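Side-chain contacts in NanU sialic acid binding protein (PDB 4L7T), which binds sialic acid with high affinity, probably at the outer membrane of a gut bacterium and as a step toward its uptake: residues E404-E409 against L430-D435; L395-A400 against E454-E459; N28-K31 against Q35-T38; A111-T116 against A122-Y127; I271-A274 against N279-D282. One frame throughout, in Å; residues are numbered along the deposited sequence.

Contacts 1 and 2 form one cluster, their centres about 9 Å apart, where helices 388-401, 407-418 and 452-463 meet; the Tyr432 ring of contact 1 packs on Ala455 within the same helix segment that supplies Ile456 to contact 2. Contacts 3 and 4 adjoin far away, centres about 11 Å apart, with Phe36 of 35-38 lying against Thr113 and Thr116. Contact 5 stands alone, closest to the centre of the molecule. The chemistry follows place: contact 2 is buried van der Waals packing without a polar bond across it, contact 1 sets a tyrosine against a helix start, and contact 5 is a buried turn. Contacts 3 and 4 are partly buried; contact 3 adds direct hydrogen bonding, contact 4 a bridging water.

Contact 1 of 5, residues E404-E409 against L430-D435; sequences EDPTAE and LAYPND
Asp405 OD1 is gripped twice by Thr407, the residue that meets Tyr432 across this contact. Thr407 OG1 donates to Asp405 OD1 over 2.7 Å from the syn side, 17° out of the carboxylate plane, while Thr407 N reaches the same Asp405 OD1 at 3.0 Å from well above that plane, 54° out. Both bonds are possible together because Thr407 carries its hydroxyl beside its own backbone N (chi1 -67°). The backbone bond closes an Asx turn around Pro406, the N-cap residue, and so starts helix 407-418, the next helix after 388-401; the loop after helix 427-430 packs on that start. Thr407 OG1 also abuts the edge of the tyrosine ring, close to its plane and 3.4 Å from Tyr432 CD2. Pro406 comes in next to it, its CG 3.7 Å from Tyr432 OH and 4.0 Å from Tyr432 CE2, the two side chains crossing at about a right angle. Over one face of the ring lies Pro433 CB, 3.7 Å above its centre, brought there by the cis peptide bond between Tyr432 and Pro433. Farther along helix 407-418, Asn411 accepts a hydrogen bond from Tyr432 N, and Ile410 and Arg414 also touch the tyrosine side chain.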
# COMPACT_ATOMS: atom_id res chain seq x y z
N GLU A 404 -26.03 -1.19 -4.90
CA GLU A 404 -26.53 -0.17 -3.98
C GLU A 404 -25.82 1.16 -4.21
O GLU A 404 -24.81 1.24 -4.94
CB GLU A 404 -26.35 -0.65 -2.52
CG GLU A 404 -27.10 -1.93 -2.28
CD GLU A 404 -26.77 -2.66 -0.96
OE1 GLU A 404 -25.82 -2.26 -0.26
OE2 GLU A 404 -27.41 -3.68 -0.62
N ASP A 405 -26.33 2.22 -3.60
CA ASP A 405 -25.88 3.55 -3.86
C ASP A 405 -24.53 3.90 -3.14
O ASP A 405 -24.49 3.96 -1.86
CB ASP A 405 -26.97 4.57 -3.36
CG ASP A 405 -26.68 5.98 -3.80
OD1 ASP A 405 -25.64 6.22 -4.44
OD2 ASP A 405 -27.54 6.89 -3.57
N PRO A 406 -23.44 4.23 -3.89
CA PRO A 406 -22.09 4.53 -3.26
C PRO A 406 -21.88 6.02 -3.00
O PRO A 406 -20.82 6.47 -2.63
CB PRO A 406 -21.10 4.03 -4.35
CG PRO A 406 -21.87 4.42 -5.70
CD PRO A 406 -23.36 4.23 -5.38
N THR A 407 -22.93 6.83 -3.23
CA THR A 407 -22.77 8.27 -3.28
C THR A 407 -22.20 8.88 -1.97
O THR A 407 -21.32 9.75 -2.03
CB THR A 407 -24.13 8.99 -3.49
OG1 THR A 407 -24.60 8.67 -4.78
CG2 THR A 407 -24.05 10.50 -3.32
N ALA A 408 -22.71 8.41 -0.84
CA ALA A 408 -22.35 9.14 0.41
C ALA A 408 -20.86 8.96 0.68
O ALA A 408 -20.18 9.90 1.04
CB ALA A 408 -23.15 8.63 1.59
N GLU A 409 -20.35 7.74 0.49
CA GLU A 409 -18.90 7.51 0.84
C GLU A 409 -17.97 8.24 -0.13
O GLU A 409 -16.94 8.88 0.23
CB GLU A 409 -18.58 6.03 0.80
CG GLU A 409 -19.21 5.11 1.93
CD GLU A 409 -20.71 4.88 1.80
OE1 GLU A 409 -21.32 5.03 0.69
OE2 GLU A 409 -21.27 4.53 2.84
N LEU A 430 -18.47 18.71 -9.30
CA LEU A 430 -17.42 17.94 -8.60
C LEU A 430 -17.98 16.81 -7.77
O LEU A 430 -17.30 15.78 -7.56
CB LEU A 430 -16.57 18.83 -7.72
CG LEU A 430 -15.86 19.96 -8.47
CD1 LEU A 430 -15.08 20.78 -7.47
CD2 LEU A 430 -14.92 19.38 -9.57
N ALA A 431 -19.21 16.97 -7.26
CA ALA A 431 -19.76 15.91 -6.44
C ALA A 431 -20.23 14.73 -7.27
O ALA A 431 -20.76 14.91 -8.40
CB ALA A 431 -20.94 16.50 -5.55
N TYR A 432 -20.10 13.49 -6.75
CA TYR A 432 -20.62 12.32 -7.43
C TYR A 432 -22.16 12.41 -7.51
O TYR A 432 -22.78 12.77 -6.48
CB TYR A 432 -20.19 11.06 -6.67
CG TYR A 432 -20.73 9.76 -7.24
CD1 TYR A 432 -20.06 9.12 -8.32
CD2 TYR A 432 -21.95 9.23 -6.79
CE1 TYR A 432 -20.54 7.97 -8.88
CE2 TYR A 432 -22.43 7.99 -7.30
CZ TYR A 432 -21.73 7.40 -8.41
OH TYR A 432 -22.16 6.20 -8.93
N PRO A 433 -22.76 12.12 -8.69
CA PRO A 433 -22.17 11.56 -9.92
C PRO A 433 -22.02 12.55 -11.08
O PRO A 433 -22.16 12.14 -12.25
CB PRO A 433 -23.18 10.52 -10.34
CG PRO A 433 -24.57 11.32 -10.05
CD PRO A 433 -24.25 12.15 -8.76
N ASN A 434 -21.64 13.77 -10.75
CA ASN A 434 -21.53 14.89 -11.70
C ASN A 434 -20.13 15.15 -12.25
O ASN A 434 -19.94 16.08 -13.06
CB ASN A 434 -21.99 16.18 -11.03
CG ASN A 434 -23.38 16.06 -10.35
OD1 ASN A 434 -23.63 16.74 -9.31
ND2 ASN A 434 -24.20 15.18 -10.84
N ASP A 435 -19.11 14.41 -11.78
CA ASP A 435 -17.74 14.69 -12.23
C ASP A 435 -17.50 13.88 -13.52
O ASP A 435 -17.18 12.67 -13.52
CB ASP A 435 -16.73 14.39 -11.10
CG ASP A 435 -15.28 14.47 -11.53
OD1 ASP A 435 -14.95 14.98 -12.66
OD2 ASP A 435 -14.43 13.99 -10.72

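Contact 2 of 5, residues L395-A400 against E454-E459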
# COMPACT_ATOMS: atom_id res chain seq x y z
N LEU A 395 -15.97 0.58 1.10
CA LEU A 395 -17.39 0.45 1.39
C LEU A 395 -18.24 0.89 0.18
O LEU A 395 -19.18 0.14 -0.19
CB LEU A 395 -17.72 1.19 2.66
CG LEU A 395 -19.19 1.18 3.06
CD1 LEU A 395 -19.69 -0.28 3.26
CD2 LEU A 395 -19.25 1.95 4.38
N ALA A 396 -17.83 2.00 -0.48
CA ALA A 396 -18.43 2.45 -1.75
C ALA A 396 -18.36 1.31 -2.77
O ALA A 396 -19.34 1.05 -3.48
CB ALA A 396 -17.66 3.69 -2.28
N GLU A 397 -17.20 0.64 -2.87
CA GLU A 397 -17.05 -0.40 -3.87
C GLU A 397 -17.92 -1.59 -3.54
O GLU A 397 -18.56 -2.17 -4.44
CB GLU A 397 -15.60 -0.83 -3.88
CG GLU A 397 -15.26 -1.76 -5.08
CD GLU A 397 -13.76 -1.70 -5.47
OE1 GLU A 397 -12.89 -1.33 -4.63
OE2 GLU A 397 -13.44 -1.99 -6.64
N ALA A 398 -17.96 -2.00 -2.26
CA ALA A 398 -18.84 -3.14 -1.90
C ALA A 398 -20.31 -2.77 -2.25
O ALA A 398 -21.09 -3.65 -2.75
CB ALA A 398 -18.74 -3.45 -0.40
N LYS A 399 -20.69 -1.55 -1.95
CA LYS A 399 -22.07 -1.04 -2.24
C LYS A 399 -22.35 -1.11 -3.75
O LYS A 399 -23.36 -1.67 -4.21
CB LYS A 399 -22.30 0.36 -1.69
CG LYS A 399 -22.52 0.31 -0.15
CD LYS A 399 -22.74 1.68 0.47
CE LYS A 399 -23.12 1.47 1.91
NZ LYS A 399 -23.52 2.83 2.45
N ALA A 400 -21.40 -0.62 -4.53
CA ALA A 400 -21.55 -0.62 -6.01
C ALA A 400 -21.66 -2.03 -6.54
O ALA A 400 -22.51 -2.31 -7.38
CB ALA A 400 -20.37 0.04 -6.61
N GLU A 454 -15.97 2.76 -12.35
CA GLU A 454 -15.00 3.77 -12.78
C GLU A 454 -14.88 4.98 -11.89
O GLU A 454 -13.79 5.43 -11.76
CB GLU A 454 -15.18 4.21 -14.28
CG GLU A 454 -15.13 3.02 -15.23
CD GLU A 454 -13.70 2.55 -15.54
OE1 GLU A 454 -12.76 3.34 -15.25
OE2 GLU A 454 -13.52 1.43 -16.09
N ALA A 455 -15.99 5.50 -11.29
CA ALA A 455 -15.90 6.66 -10.43
C ALA A 455 -15.04 6.29 -9.17
O ALA A 455 -14.23 7.09 -8.75
CB ALA A 455 -17.28 7.11 -9.99
N ILE A 456 -15.25 5.11 -8.69
CA ILE A 456 -14.51 4.60 -7.49
C ILE A 456 -13.05 4.31 -7.87
O ILE A 456 -12.16 4.64 -7.09
CB ILE A 456 -15.18 3.39 -6.89
CG1 ILE A 456 -16.56 3.82 -6.32
CG2 ILE A 456 -14.32 2.74 -5.71
CD1 ILE A 456 -17.54 2.68 -5.98
N LEU A 457 -12.80 3.66 -9.01
CA LEU A 457 -11.36 3.54 -9.44
C LEU A 457 -10.67 4.90 -9.49
O LEU A 457 -9.52 5.10 -9.09
CB LEU A 457 -11.20 2.83 -10.83
CG LEU A 457 -11.36 1.35 -10.89
CD1 LEU A 457 -11.30 0.90 -12.34
CD2 LEU A 457 -10.18 0.72 -10.09
N LYS A 458 -11.37 5.87 -10.09
CA LYS A 458 -10.87 7.22 -10.25
C LYS A 458 -10.60 7.84 -8.88
O LYS A 458 -9.56 8.45 -8.68
CB LYS A 458 -11.89 8.07 -11.09
CG LYS A 458 -11.48 9.53 -11.04
CD LYS A 458 -12.44 10.37 -12.02
CE LYS A 458 -13.85 10.54 -11.41
NZ LYS A 458 -14.78 10.92 -12.49
N GLU A 459 -11.52 7.65 -7.93
CA GLU A 459 -11.38 8.28 -6.64
C GLU A 459 -10.17 7.64 -5.90
O GLU A 459 -9.40 8.34 -5.24
CB GLU A 459 -12.63 8.10 -5.78
CG GLU A 459 -12.61 9.17 -4.61
CD GLU A 459 -12.63 10.60 -5.12
OE1 GLU A 459 -13.28 10.83 -6.21
OE2 GLU A 459 -12.11 11.50 -4.47
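Two antiparallel helices of the SusD-family region, 388-401 and 452-463, face each other here, and Ile456 is the side chain that spans them. The segment axes pass 10.1 Å apart with 167° between their directions, and the small side chains of Ala396 and Ala400, one turn apart, make room for the isoleucine. Its longer branch does most of the touching. CG1 stands beside the backbone N and the chain then runs on extended (chi2 166°), which carries Ile456 CD1 to 3.8 Å from Ala396 CB and 3.9 Å from Ala400 CB. The same methyl also rests on the backbone of the facing helix, with Ile456 CD1 3.5 Å from Ala396 O. That carbonyl already accepts the helical bond from Ala400 N at 2.9 Å, so the methyl lies against a peptide oxygen already engaged in the helix. The shorter branch leans on Glu397, Ile456 CG2 being 4.2 Å from Glu397 CB. Around the pair, helix 407-418 lays Ile410 against Ile456, helix 470-477 brings Leu476 and Leu477 to Glu397, and helix 227-244 packs on Leu395 and Ala398 of helix 388-401.

Contact 3 of 5, residues N28-K31 against Q35-T38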
# COMPACT_ATOMS: atom_id res chain seq x y z
N ASN A 28 13.16 -19.64 28.40
CA ASN A 28 13.53 -18.48 29.22
C ASN A 28 13.19 -17.17 28.56
O ASN A 28 13.25 -16.11 29.20
CB ASN A 28 15.02 -18.55 29.64
CG ASN A 28 15.99 -18.79 28.45
OD1 ASN A 28 15.95 -19.83 27.76
ND2 ASN A 28 16.82 -17.82 28.20
N TYR A 29 12.87 -17.22 27.25
CA TYR A 29 12.50 -15.98 26.54
C TYR A 29 11.01 -15.83 26.49
O TYR A 29 10.53 -14.87 25.89
CB TYR A 29 13.10 -15.87 25.08
CG TYR A 29 14.60 -16.03 25.09
CD1 TYR A 29 15.40 -15.09 25.74
CD2 TYR A 29 15.21 -17.16 24.51
CE1 TYR A 29 16.79 -15.25 25.82
CE2 TYR A 29 16.62 -17.34 24.57
CZ TYR A 29 17.39 -16.36 25.21
OH TYR A 29 18.77 -16.49 25.30
N TRP A 30 10.28 -16.76 27.10
CA TRP A 30 8.81 -16.62 27.18
C TRP A 30 8.26 -16.72 28.62
O TRP A 30 7.23 -17.36 28.82
CB TRP A 30 8.20 -17.73 26.34
CG TRP A 30 8.80 -17.70 24.93
CD1 TRP A 30 9.99 -18.29 24.49
CD2 TRP A 30 8.27 -16.99 23.78
NE1 TRP A 30 10.19 -18.01 23.15
CE2 TRP A 30 9.14 -17.24 22.68
CE3 TRP A 30 7.13 -16.20 23.58
CZ2 TRP A 30 8.93 -16.68 21.39
CZ3 TRP A 30 6.88 -15.68 22.29
CH2 TRP A 30 7.79 -15.91 21.22
N LYS A 31 8.95 -16.11 29.56
CA LYS A 31 8.56 -16.28 31.00
C LYS A 31 7.70 -15.17 31.53
O LYS A 31 7.10 -15.34 32.60
CB LYS A 31 9.82 -16.30 31.90
CG LYS A 31 10.71 -17.49 31.74
CD LYS A 31 9.99 -18.76 31.97
CE LYS A 31 10.94 -19.96 31.94
NZ LYS A 31 10.35 -21.11 32.67
N GLN A 35 8.29 -9.96 27.99
CA GLN A 35 8.89 -10.74 26.85
C GLN A 35 7.95 -10.94 25.61
O GLN A 35 8.41 -10.78 24.44
CB GLN A 35 9.43 -12.10 27.35
CG GLN A 35 10.69 -11.92 28.26
CD GLN A 35 11.10 -13.26 28.90
OE1 GLN A 35 10.27 -14.05 29.32
NE2 GLN A 35 12.43 -13.55 28.86
N PHE A 36 6.68 -11.34 25.84
CA PHE A 36 5.72 -11.51 24.75
C PHE A 36 5.51 -10.13 24.09
O PHE A 36 5.45 -10.04 22.84
CB PHE A 36 4.36 -12.03 25.25
CG PHE A 36 4.28 -13.52 25.42
CD1 PHE A 36 3.78 -14.41 24.43
CD2 PHE A 36 4.73 -14.09 26.64
CE1 PHE A 36 3.65 -15.78 24.63
CE2 PHE A 36 4.65 -15.43 26.89
CZ PHE A 36 4.15 -16.34 25.88
N SER A 37 5.40 -9.06 24.87
CA SER A 37 5.32 -7.74 24.27
C SER A 37 6.54 -7.46 23.34
O SER A 37 6.41 -6.95 22.19
CB SER A 37 5.14 -6.67 25.31
OG SER A 37 4.94 -5.39 24.76
N THR A 38 7.74 -7.76 23.84
CA THR A 38 8.94 -7.50 23.06
C THR A 38 8.91 -8.25 21.79
O THR A 38 9.33 -7.71 20.73
CB THR A 38 10.21 -7.89 23.90
OG1 THR A 38 10.28 -6.95 24.96
CG2 THR A 38 11.50 -7.62 23.03
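Gln35, in the first turn of helix 33-48, reaches back with its side-chain amide to the chain at 28-31. Its backbone N bonds to Thr32 OG1, consistent with an N-cap, so the contact ties the lead-in to the helix start. Turned by chi1 to the side of its own N (-69°), CG begins an extended chain that passes Tyr29, with Gln35 CB 3.3 Å from Tyr29 O. At its end, Gln35 NE2 donates to Asn28 O over 2.7 Å, nearly straight at 161°, meeting a lone pair in the carbonyl plane. The very short bond from Lys31 N to Gln35 OE1 is doubtful in its geometry. Phe36 follows, and its ring meets Trp30 in a T-shaped pair: the edge of the indole, with Trp30 CE3 3.7 Å from Phe36 CE1, stands over one face of the phenyl ring, the planes at 73°. Trp30 is held further by NE1 bonding to Ile24 O and by a cation-pi contact with Lys112. Trp30 and Phe36 are both buried, while Asn28, Tyr29 and Lys31 are exposed; the NE2 bond, with the OE1 pairing if it is real, would favour this rotation of the amide.

Contact 4 of 5, residues A111-T116 against A122-Y127; sequences AKTKET and AGKNYY
Thr113 CG2 presses on Lys124, 3.4 Å from Lys124 O and 3.8 Å from Lys124 CG, as the two side chains slide past each other in opposite directions. The same methyl reaches Tyr127 CB one turn on, at 4.2 Å. Farther out along the lysine, Thr116 CG2 lies 4.0 Å from Lys124 CE. The ammonium then takes a water: Lys124 NZ donates to it over 2.8 Å, and the water gives a weak bond of 3.4 Å to Thr116 O. Together these contacts close a helical hairpin, helix 99-115 running up to a short connection and helix 121-146 returning antiparallel beside it, within the SusD-like N-terminal family region. The threonine hydroxyls are used elsewhere. In Thr113, OG1 stands beside the backbone N (chi1 -57°) and bonds Met109 O, which puts CG2 anti to that N and against the lysine; Thr116 OG1 accepts from Val118 N in the connection. The lysine chain bends at chi3, nearly eclipsed at -21°, and since it also touches a crystal neighbour its pose may owe something to the lattice. Phe36 of helix 33-48 also packs on both threonines, and Tyr127 OH is hydrogen-bonded to Glu33.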
# COMPACT_ATOMS: atom_id res chain seq x y z
N ALA A 111 2.13 -20.14 18.52
CA ALA A 111 2.23 -21.35 19.34
C ALA A 111 2.58 -20.93 20.78
O ALA A 111 2.00 -21.46 21.72
CB ALA A 111 3.34 -22.28 18.80
N LYS A 112 3.45 -19.96 20.95
CA LYS A 112 3.90 -19.61 22.34
C LYS A 112 2.72 -19.01 23.11
O LYS A 112 2.49 -19.33 24.33
CB LYS A 112 5.07 -18.64 22.40
CG LYS A 112 6.45 -19.28 21.96
CD LYS A 112 6.85 -20.50 22.82
CE LYS A 112 8.29 -20.90 22.47
NZ LYS A 112 8.77 -22.08 23.35
N THR A 113 1.94 -18.17 22.43
CA THR A 113 0.76 -17.58 23.08
C THR A 113 -0.31 -18.57 23.36
O THR A 113 -0.98 -18.47 24.42
CB THR A 113 0.25 -16.43 22.14
OG1 THR A 113 1.32 -15.53 21.96
CG2 THR A 113 -0.91 -15.65 22.81
N LYS A 114 -0.57 -19.50 22.46
CA LYS A 114 -1.55 -20.54 22.79
C LYS A 114 -1.15 -21.43 24.01
O LYS A 114 -2.04 -21.92 24.72
CB LYS A 114 -1.90 -21.43 21.59
CG LYS A 114 -2.65 -20.68 20.48
CD LYS A 114 -2.87 -21.62 19.32
CE LYS A 114 -3.89 -21.09 18.32
NZ LYS A 114 -5.23 -20.61 18.87
N GLU A 115 0.15 -21.56 24.24
CA GLU A 115 0.71 -22.48 25.26
C GLU A 115 0.98 -21.83 26.62
O GLU A 115 1.31 -22.53 27.59
CB GLU A 115 2.11 -23.00 24.80
CG GLU A 115 2.01 -23.94 23.60
CD GLU A 115 3.34 -24.15 22.78
OE1 GLU A 115 4.42 -23.57 23.15
OE2 GLU A 115 3.27 -24.86 21.74
N THR A 116 0.91 -20.52 26.71
CA THR A 116 1.45 -19.85 27.87
C THR A 116 0.59 -20.05 29.11
O THR A 116 -0.58 -20.38 29.03
CB THR A 116 1.56 -18.37 27.61
OG1 THR A 116 2.34 -17.72 28.63
CG2 THR A 116 0.19 -17.69 27.53
N ALA A 122 -7.38 -11.94 28.30
CA ALA A 122 -7.54 -10.76 27.43
C ALA A 122 -6.27 -10.46 26.63
O ALA A 122 -6.36 -10.19 25.39
CB ALA A 122 -8.02 -9.51 28.24
N GLY A 123 -5.10 -10.56 27.31
CA GLY A 123 -3.85 -10.08 26.71
C GLY A 123 -3.44 -11.13 25.71
O GLY A 123 -2.98 -10.76 24.59
N LYS A 124 -3.59 -12.42 26.06
CA LYS A 124 -3.22 -13.50 25.17
C LYS A 124 -4.09 -13.43 23.89
O LYS A 124 -3.57 -13.49 22.75
CB LYS A 124 -3.36 -14.80 25.98
CG LYS A 124 -3.77 -16.05 25.31
CD LYS A 124 -4.22 -17.17 26.36
CE LYS A 124 -3.70 -16.95 27.77
NZ LYS A 124 -3.87 -18.26 28.54
N ASN A 125 -5.36 -13.13 24.08
CA ASN A 125 -6.26 -13.07 22.95
C ASN A 125 -5.95 -11.83 22.07
O ASN A 125 -6.09 -11.93 20.86
CB ASN A 125 -7.71 -13.14 23.43
CG ASN A 125 -8.17 -14.57 23.72
OD1 ASN A 125 -7.71 -15.52 23.12
ND2 ASN A 125 -9.13 -14.71 24.64
N TYR A 126 -5.57 -10.69 22.64
CA TYR A 126 -5.24 -9.55 21.81
C TYR A 126 -4.00 -9.90 20.97
O TYR A 126 -3.94 -9.53 19.77
CB TYR A 126 -5.00 -8.33 22.65
CG TYR A 126 -5.14 -7.09 21.87
CD1 TYR A 126 -6.36 -6.45 21.81
CD2 TYR A 126 -4.06 -6.58 21.14
CE1 TYR A 126 -6.49 -5.28 21.06
CE2 TYR A 126 -4.17 -5.42 20.37
CZ TYR A 126 -5.40 -4.77 20.35
OH TYR A 126 -5.49 -3.63 19.59
N TYR A 127 -3.03 -10.61 21.61
CA TYR A 127 -1.84 -10.95 20.80
C TYR A 127 -2.23 -11.87 19.66
O TYR A 127 -1.66 -11.75 18.56
CB TYR A 127 -0.77 -11.60 21.69
CG TYR A 127 0.00 -10.61 22.54
CD1 TYR A 127 0.50 -9.41 22.06
CD2 TYR A 127 0.26 -10.92 23.89
CE1 TYR A 127 1.23 -8.55 22.81
CE2 TYR A 127 0.98 -10.08 24.68
CZ TYR A 127 1.48 -8.89 24.19
OH TYR A 127 2.17 -7.99 25.00
O HOH W 1 -2.07 -17.78 30.58

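Contact 5 of 5, residues I271-A274 against N279-D282; sequences IRNA and NMWD
A chi1 of -58° directs the side chain of Asn273 at Met280, whose own CG is anti to N (chi1 179°) and whose chain runs on extended, leading its sulfur end away. The asparagine therefore meets the root of the methionine: Asn273 CG lies 3.6 Å from Met280 CA and 4.0 Å from Met280 N, with Asn273 CB 4.2 Å from the same Met280 N. The amide also lies near CB and CG of Met280, but its oxygen and nitrogen are probably interchanged in the model, so the contact is best read as the flat group resting against the backbone at 280. Beyond the contact, Met280 CE sits 3.4 Å above the Trp281 ring plane, toward its rim. That indole is in turn stacked on Phe55 and meets Tyr383 and Phe285 edge-to-face, a tight aromatic cluster. Backbone bonds join Ile271 to Tyr383 and Met280 to Phe379. The first segment leaves the end of strand 267-271, and the second, in the connection to helix 284-289, reverses in a tight turn: Asp282 N makes a weak bond to Asn279 O, and the positive phi of Trp281 after extended Met280 resembles a type II beta turn.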
# COMPACT_ATOMS: atom_id res chain seq x y z
N ILE A 271 2.99 1.51 8.82
CA ILE A 271 4.36 1.05 9.11
C ILE A 271 5.13 2.20 9.66
O ILE A 271 5.26 3.24 9.07
CB ILE A 271 5.00 0.58 7.80
CG1 ILE A 271 4.22 -0.58 7.21
CG2 ILE A 271 6.48 0.16 8.10
CD1 ILE A 271 4.04 -1.76 7.98
N ARG A 272 5.65 2.08 10.90
CA ARG A 272 6.36 3.15 11.53
C ARG A 272 7.85 3.05 11.16
O ARG A 272 8.49 2.01 11.40
CB ARG A 272 6.30 3.14 13.09
CG ARG A 272 6.87 4.56 13.65
CD ARG A 272 6.95 4.69 15.18
NE ARG A 272 7.97 3.80 15.72
CZ ARG A 272 9.06 4.19 16.38
NH1 ARG A 272 9.29 5.47 16.66
NH2 ARG A 272 9.92 3.26 16.79
N ASN A 273 8.27 4.13 10.56
CA ASN A 273 9.66 4.44 10.22
C ASN A 273 10.12 5.52 11.21
O ASN A 273 9.36 6.42 11.68
CB ASN A 273 9.77 4.92 8.73
CG ASN A 273 9.25 3.87 7.75
OD1 ASN A 273 8.37 4.19 6.91
ND2 ASN A 273 9.64 2.58 7.91
N ALA A 274 11.42 5.50 11.56
CA ALA A 274 11.83 6.43 12.60
C ALA A 274 13.34 6.58 12.55
O ALA A 274 14.01 5.62 12.17
CB ALA A 274 11.40 5.88 13.99
N ASN A 279 14.72 3.69 7.89
CA ASN A 279 14.33 4.68 6.90
C ASN A 279 13.20 4.08 6.03
O ASN A 279 13.07 2.85 5.89
CB ASN A 279 15.50 4.93 5.94
CG ASN A 279 16.67 5.65 6.62
OD1 ASN A 279 17.82 5.17 6.57
ND2 ASN A 279 16.40 6.81 7.21
N MET A 280 12.39 4.97 5.51
CA MET A 280 11.17 4.55 4.73
C MET A 280 11.60 3.60 3.62
O MET A 280 12.53 3.90 2.87
CB MET A 280 10.47 5.78 4.15
CG MET A 280 9.23 5.27 3.34
SD MET A 280 8.24 6.64 2.81
CE MET A 280 7.13 5.97 1.53
N TRP A 281 10.99 2.43 3.58
CA TRP A 281 11.33 1.40 2.61
C TRP A 281 12.81 1.00 2.66
O TRP A 281 13.37 0.61 1.64
CB TRP A 281 10.94 1.80 1.16
CG TRP A 281 9.46 2.13 0.96
CD1 TRP A 281 8.40 1.87 1.84
CD2 TRP A 281 8.87 2.73 -0.21
NE1 TRP A 281 7.23 2.34 1.28
CE2 TRP A 281 7.47 2.85 0.04
CE3 TRP A 281 9.40 3.19 -1.44
CZ2 TRP A 281 6.59 3.44 -0.91
CZ3 TRP A 281 8.54 3.78 -2.38
CH2 TRP A 281 7.14 3.86 -2.13
N ASP A 282 13.39 1.02 3.86
CA ASP A 282 14.86 0.68 4.01
C ASP A 282 15.72 1.46 2.99
O ASP A 282 16.67 0.88 2.44
CB ASP A 282 15.10 -0.82 3.93
CG ASP A 282 16.43 -1.25 4.61
OD1 ASP A 282 16.97 -0.42 5.35
OD2 ASP A 282 16.86 -2.41 4.39